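Local coordinates for putative amidohydrolase (PDB 3MKV), which is a zinc-containing prolidase of the amidohydrolase superfamily, and so probably hydrolyses dipeptides that end in proline, at residues Ile311-Thr325 / Glu338-Glu350. Residues are numbered along the deposited sequence; the frame is centred on the assembly and turned at random.
Sequences IEIMKRAGVKMGFGT and EFRILAEVLSPAE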
# COMPACT_ATOMS: atom_id res chain seq x y z
N ILE A 311 2.06 -20.58 46.48
CA ILE A 311 1.03 -21.59 46.72
C ILE A 311 0.45 -21.49 48.13
O ILE A 311 -0.78 -21.51 48.31
CB ILE A 311 1.58 -23.02 46.50
CG1 ILE A 311 2.19 -23.16 45.10
CG2 ILE A 311 0.49 -24.06 46.72
CD1 ILE A 311 1.22 -22.87 43.97
N GLU A 312 1.33 -21.37 49.11
CA GLU A 312 0.93 -21.21 50.51
C GLU A 312 0.08 -19.97 50.67
O GLU A 312 -0.98 -20.02 51.29
CB GLU A 312 2.18 -21.13 51.41
CG GLU A 312 3.05 -22.38 51.40
CD GLU A 312 4.47 -22.11 51.87
OE1 GLU A 312 4.78 -20.94 52.19
OE2 GLU A 312 5.29 -23.05 51.90
N ILE A 313 0.55 -18.86 50.11
CA ILE A 313 -0.19 -17.60 50.08
C ILE A 313 -1.60 -17.75 49.49
O ILE A 313 -2.57 -17.21 50.02
CB ILE A 313 0.58 -16.50 49.30
CG1 ILE A 313 1.81 -16.03 50.09
CG2 ILE A 313 -0.32 -15.30 48.94
CD1 ILE A 313 2.66 -15.01 49.35
N MET A 314 -1.70 -18.49 48.39
CA MET A 314 -2.98 -18.60 47.68
C MET A 314 -3.95 -19.51 48.41
O MET A 314 -5.16 -19.28 48.41
CB MET A 314 -2.78 -19.06 46.23
CG MET A 314 -2.37 -17.94 45.28
SD MET A 314 -2.04 -18.47 43.58
CE MET A 314 -0.45 -19.28 43.73
N LYS A 315 -3.42 -20.56 49.03
CA LYS A 315 -4.25 -21.48 49.81
C LYS A 315 -4.83 -20.76 51.02
O LYS A 315 -6.04 -20.78 51.25
CB LYS A 315 -3.42 -22.68 50.27
CG LYS A 315 -4.19 -23.64 51.15
CD LYS A 315 -3.31 -24.78 51.61
CE LYS A 315 -4.09 -25.78 52.47
NZ LYS A 315 -3.28 -27.01 52.77
N ARG A 316 -3.96 -20.11 51.77
CA ARG A 316 -4.36 -19.30 52.91
C ARG A 316 -5.49 -18.37 52.53
O ARG A 316 -6.41 -18.12 53.31
CB ARG A 316 -3.15 -18.50 53.40
CG ARG A 316 -3.32 -17.82 54.76
CD ARG A 316 -2.05 -17.04 55.09
NE ARG A 316 -0.88 -17.91 55.08
CZ ARG A 316 0.30 -17.58 54.56
NH1 ARG A 316 0.48 -16.40 53.98
NH2 ARG A 316 1.31 -18.44 54.61
N ALA A 317 -5.43 -17.85 51.30
CA ALA A 317 -6.45 -16.92 50.82
C ALA A 317 -7.72 -17.61 50.32
O ALA A 317 -8.76 -16.96 50.13
CB ALA A 317 -5.86 -16.04 49.73
N GLY A 318 -7.64 -18.92 50.11
CA GLY A 318 -8.78 -19.66 49.58
C GLY A 318 -8.94 -19.45 48.09
O GLY A 318 -10.06 -19.48 47.55
N VAL A 319 -7.82 -19.22 47.41
CA VAL A 319 -7.83 -19.09 45.96
C VAL A 319 -8.02 -20.43 45.26
O VAL A 319 -7.26 -21.38 45.48
CB VAL A 319 -6.54 -18.43 45.45
CG1 VAL A 319 -6.46 -18.49 43.93
CG2 VAL A 319 -6.46 -16.99 45.93
N LYS A 320 -9.06 -20.51 44.44
CA LYS A 320 -9.25 -21.64 43.54
C LYS A 320 -8.06 -21.77 42.58
O LYS A 320 -7.84 -20.90 41.72
CB LYS A 320 -10.57 -21.47 42.77
CG LYS A 320 -11.81 -21.73 43.62
CD LYS A 320 -12.96 -20.78 43.32
CE LYS A 320 -13.46 -20.89 41.89
NZ LYS A 320 -14.24 -19.68 41.47
N MET A 321 -7.28 -22.84 42.75
CA MET A 321 -6.09 -23.09 41.94
C MET A 321 -6.30 -24.23 40.94
O MET A 321 -6.87 -25.26 41.27
CB MET A 321 -4.89 -23.42 42.83
CG MET A 321 -4.29 -22.20 43.50
SD MET A 321 -2.80 -22.56 44.43
CE MET A 321 -3.49 -23.17 45.96
N GLY A 322 -5.83 -24.02 39.71
CA GLY A 322 -5.91 -25.05 38.68
C GLY A 322 -4.54 -25.65 38.47
O GLY A 322 -3.57 -25.22 39.06
N PHE A 323 -4.46 -26.66 37.61
CA PHE A 323 -3.19 -27.33 37.37
C PHE A 323 -2.61 -26.90 36.02
O PHE A 323 -3.31 -26.88 35.01
CB PHE A 323 -3.40 -28.85 37.43
CG PHE A 323 -2.18 -29.66 37.13
CD1 PHE A 323 -1.46 -30.26 38.16
CD2 PHE A 323 -1.77 -29.88 35.82
CE1 PHE A 323 -0.33 -31.04 37.89
CE2 PHE A 323 -0.64 -30.66 35.55
CZ PHE A 323 0.07 -31.24 36.58
N GLY A 324 -1.33 -26.53 36.02
CA GLY A 324 -0.68 -26.13 34.79
C GLY A 324 0.80 -26.40 34.81
O GLY A 324 1.40 -26.55 35.88
N THR A 325 1.41 -26.44 33.63
CA THR A 325 2.82 -26.80 33.52
C THR A 325 3.65 -25.76 32.75
O THR A 325 4.71 -25.35 33.23
CB THR A 325 3.00 -28.23 32.91
OG1 THR A 325 2.39 -28.30 31.62
CG2 THR A 325 2.37 -29.30 33.83
N GLU A 338 4.88 -31.75 37.96
CA GLU A 338 4.17 -30.66 38.61
C GLU A 338 3.36 -31.19 39.79
O GLU A 338 2.98 -30.43 40.68
CB GLU A 338 3.30 -29.88 37.62
CG GLU A 338 2.47 -28.74 38.24
CD GLU A 338 3.28 -27.47 38.53
OE1 GLU A 338 2.68 -26.49 39.04
OE2 GLU A 338 4.50 -27.47 38.27
N PHE A 339 3.09 -32.49 39.79
CA PHE A 339 2.39 -33.13 40.90
C PHE A 339 3.33 -33.23 42.10
O PHE A 339 3.00 -32.80 43.21
CB PHE A 339 1.90 -34.53 40.51
CG PHE A 339 0.76 -34.52 39.53
CD1 PHE A 339 -0.46 -33.97 39.88
CD2 PHE A 339 0.91 -35.08 38.27
CE1 PHE A 339 -1.53 -33.95 38.97
CE2 PHE A 339 -0.15 -35.08 37.34
CZ PHE A 339 -1.36 -34.51 37.70
N ARG A 340 4.50 -33.80 41.86
CA ARG A 340 5.56 -33.89 42.86
C ARG A 340 5.83 -32.53 43.51
O ARG A 340 5.86 -32.40 44.74
CB ARG A 340 6.85 -34.40 42.21
CG ARG A 340 7.87 -34.96 43.19
CD ARG A 340 9.28 -34.99 42.61
NE ARG A 340 9.92 -33.68 42.65
CZ ARG A 340 10.41 -33.04 41.58
NH1 ARG A 340 10.34 -33.61 40.39
NH2 ARG A 340 10.97 -31.85 41.71
N ILE A 341 6.05 -31.52 42.67
CA ILE A 341 6.40 -30.19 43.17
C ILE A 341 5.30 -29.60 44.05
O ILE A 341 5.57 -29.18 45.18
CB ILE A 341 6.72 -29.24 42.01
CG1 ILE A 341 7.97 -29.72 41.27
CG2 ILE A 341 6.90 -27.82 42.51
CD1 ILE A 341 8.33 -28.89 40.06
N LEU A 342 4.07 -29.58 43.56
CA LEU A 342 2.94 -29.07 44.35
C LEU A 342 2.75 -29.92 45.61
O LEU A 342 2.29 -29.43 46.64
CB LEU A 342 1.65 -29.05 43.52
CG LEU A 342 1.61 -28.20 42.25
CD1 LEU A 342 0.41 -28.53 41.36
CD2 LEU A 342 1.63 -26.71 42.57
N ALA A 343 3.10 -31.20 45.52
CA ALA A 343 2.92 -32.12 46.64
C ALA A 343 3.72 -31.70 47.87
O ALA A 343 3.39 -32.08 48.99
CB ALA A 343 3.28 -33.55 46.23
N GLU A 344 4.76 -30.92 47.66
CA GLU A 344 5.61 -30.47 48.75
C GLU A 344 4.88 -29.46 49.64
O GLU A 344 5.32 -29.18 50.76
CB GLU A 344 6.88 -29.84 48.21
CG GLU A 344 7.71 -30.76 47.34
CD GLU A 344 8.79 -30.01 46.57
OE1 GLU A 344 8.73 -28.76 46.52
OE2 GLU A 344 9.69 -30.68 46.01
N VAL A 345 3.77 -28.93 49.16
CA VAL A 345 3.10 -27.88 49.91
C VAL A 345 1.61 -28.15 50.07
O VAL A 345 1.00 -27.73 51.05
CB VAL A 345 3.32 -26.49 49.26
CG1 VAL A 345 2.36 -25.47 49.86
CG2 VAL A 345 4.76 -26.05 49.43
N LEU A 346 1.04 -28.86 49.10
CA LEU A 346 -0.37 -29.21 49.14
C LEU A 346 -0.52 -30.70 49.41
O LEU A 346 0.40 -31.47 49.13
CB LEU A 346 -1.04 -28.86 47.82
CG LEU A 346 -0.97 -27.39 47.41
CD1 LEU A 346 -1.82 -27.14 46.19
CD2 LEU A 346 -1.42 -26.53 48.57
N SER A 347 -1.67 -31.10 49.95
CA SER A 347 -1.96 -32.51 50.19
C SER A 347 -2.21 -33.20 48.85
O SER A 347 -2.71 -32.57 47.92
CB SER A 347 -3.16 -32.69 51.12
OG SER A 347 -4.38 -32.55 50.43
N PRO A 348 -1.86 -34.49 48.77
CA PRO A 348 -2.01 -35.25 47.52
C PRO A 348 -3.43 -35.14 46.97
O PRO A 348 -3.63 -35.25 45.77
CB PRO A 348 -1.71 -36.69 47.95
CG PRO A 348 -0.85 -36.55 49.17
CD PRO A 348 -1.29 -35.30 49.86
N ALA A 349 -4.39 -34.91 47.85
CA ALA A 349 -5.78 -34.75 47.44
C ALA A 349 -6.03 -33.36 46.85
O ALA A 349 -6.76 -33.23 45.86
CB ALA A 349 -6.72 -35.00 48.60
N GLU A 350 -5.45 -32.34 47.48
CA GLU A 350 -5.61 -30.96 47.00
C GLU A 350 -5.08 -30.81 45.58
O GLU A 350 -5.71 -30.16 44.75
CB GLU A 350 -4.90 -29.97 47.92
CG GLU A 350 -5.75 -29.50 49.08
CD GLU A 350 -4.90 -28.96 50.24
OE1 GLU A 350 -3.70 -29.32 50.35
OE2 GLU A 350 -5.46 -28.18 51.05
O HOH W 1 0.13 -25.89 38.89
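In the TIM-barrel fold of the amidohydrolases, F323 and F339 join the segment that follows helix 307-317 to helix 337-343 through an offset stack. The ring centroids lie 4.5 Å apart with planes at 29°, and F323 CE1 sits over one face of F339, toward its rim. With CG anti to the backbone N (chi1 177°), the flat F323 ring can lie against F339 while also meeting the aliphatic carbons E338 CG and L342 CD1. E338 bends at chi2 (77°), bringing OE1 to a water, 2.6 Å away, that also accepts from G324 N at 3.3 Å. L277 N and V278 N donate hydrogen bonds to E338 OE1 and OE2 respectively. T325, whose OG1 is hydrogen-bonded to D63, immediately precedes the zinc ligand D326; its side chain is about 9 Å from a zinc ion. Branched aliphatics interlock: I311 CG2 meets L346 CD2 at 3.6 Å and also touches V345 CG1. At the exposed margin K315's long aliphatic chain slides past L346 yet delivers NZ to a salt bridge with E350 OE2 at 3.0 Å, weak as a hydrogen bond. E350 OE1 accepts a nearly straight bond from S347 N (2.7 Å), while S347 OG accepts from E350 N, a capping box starting helix 348-362.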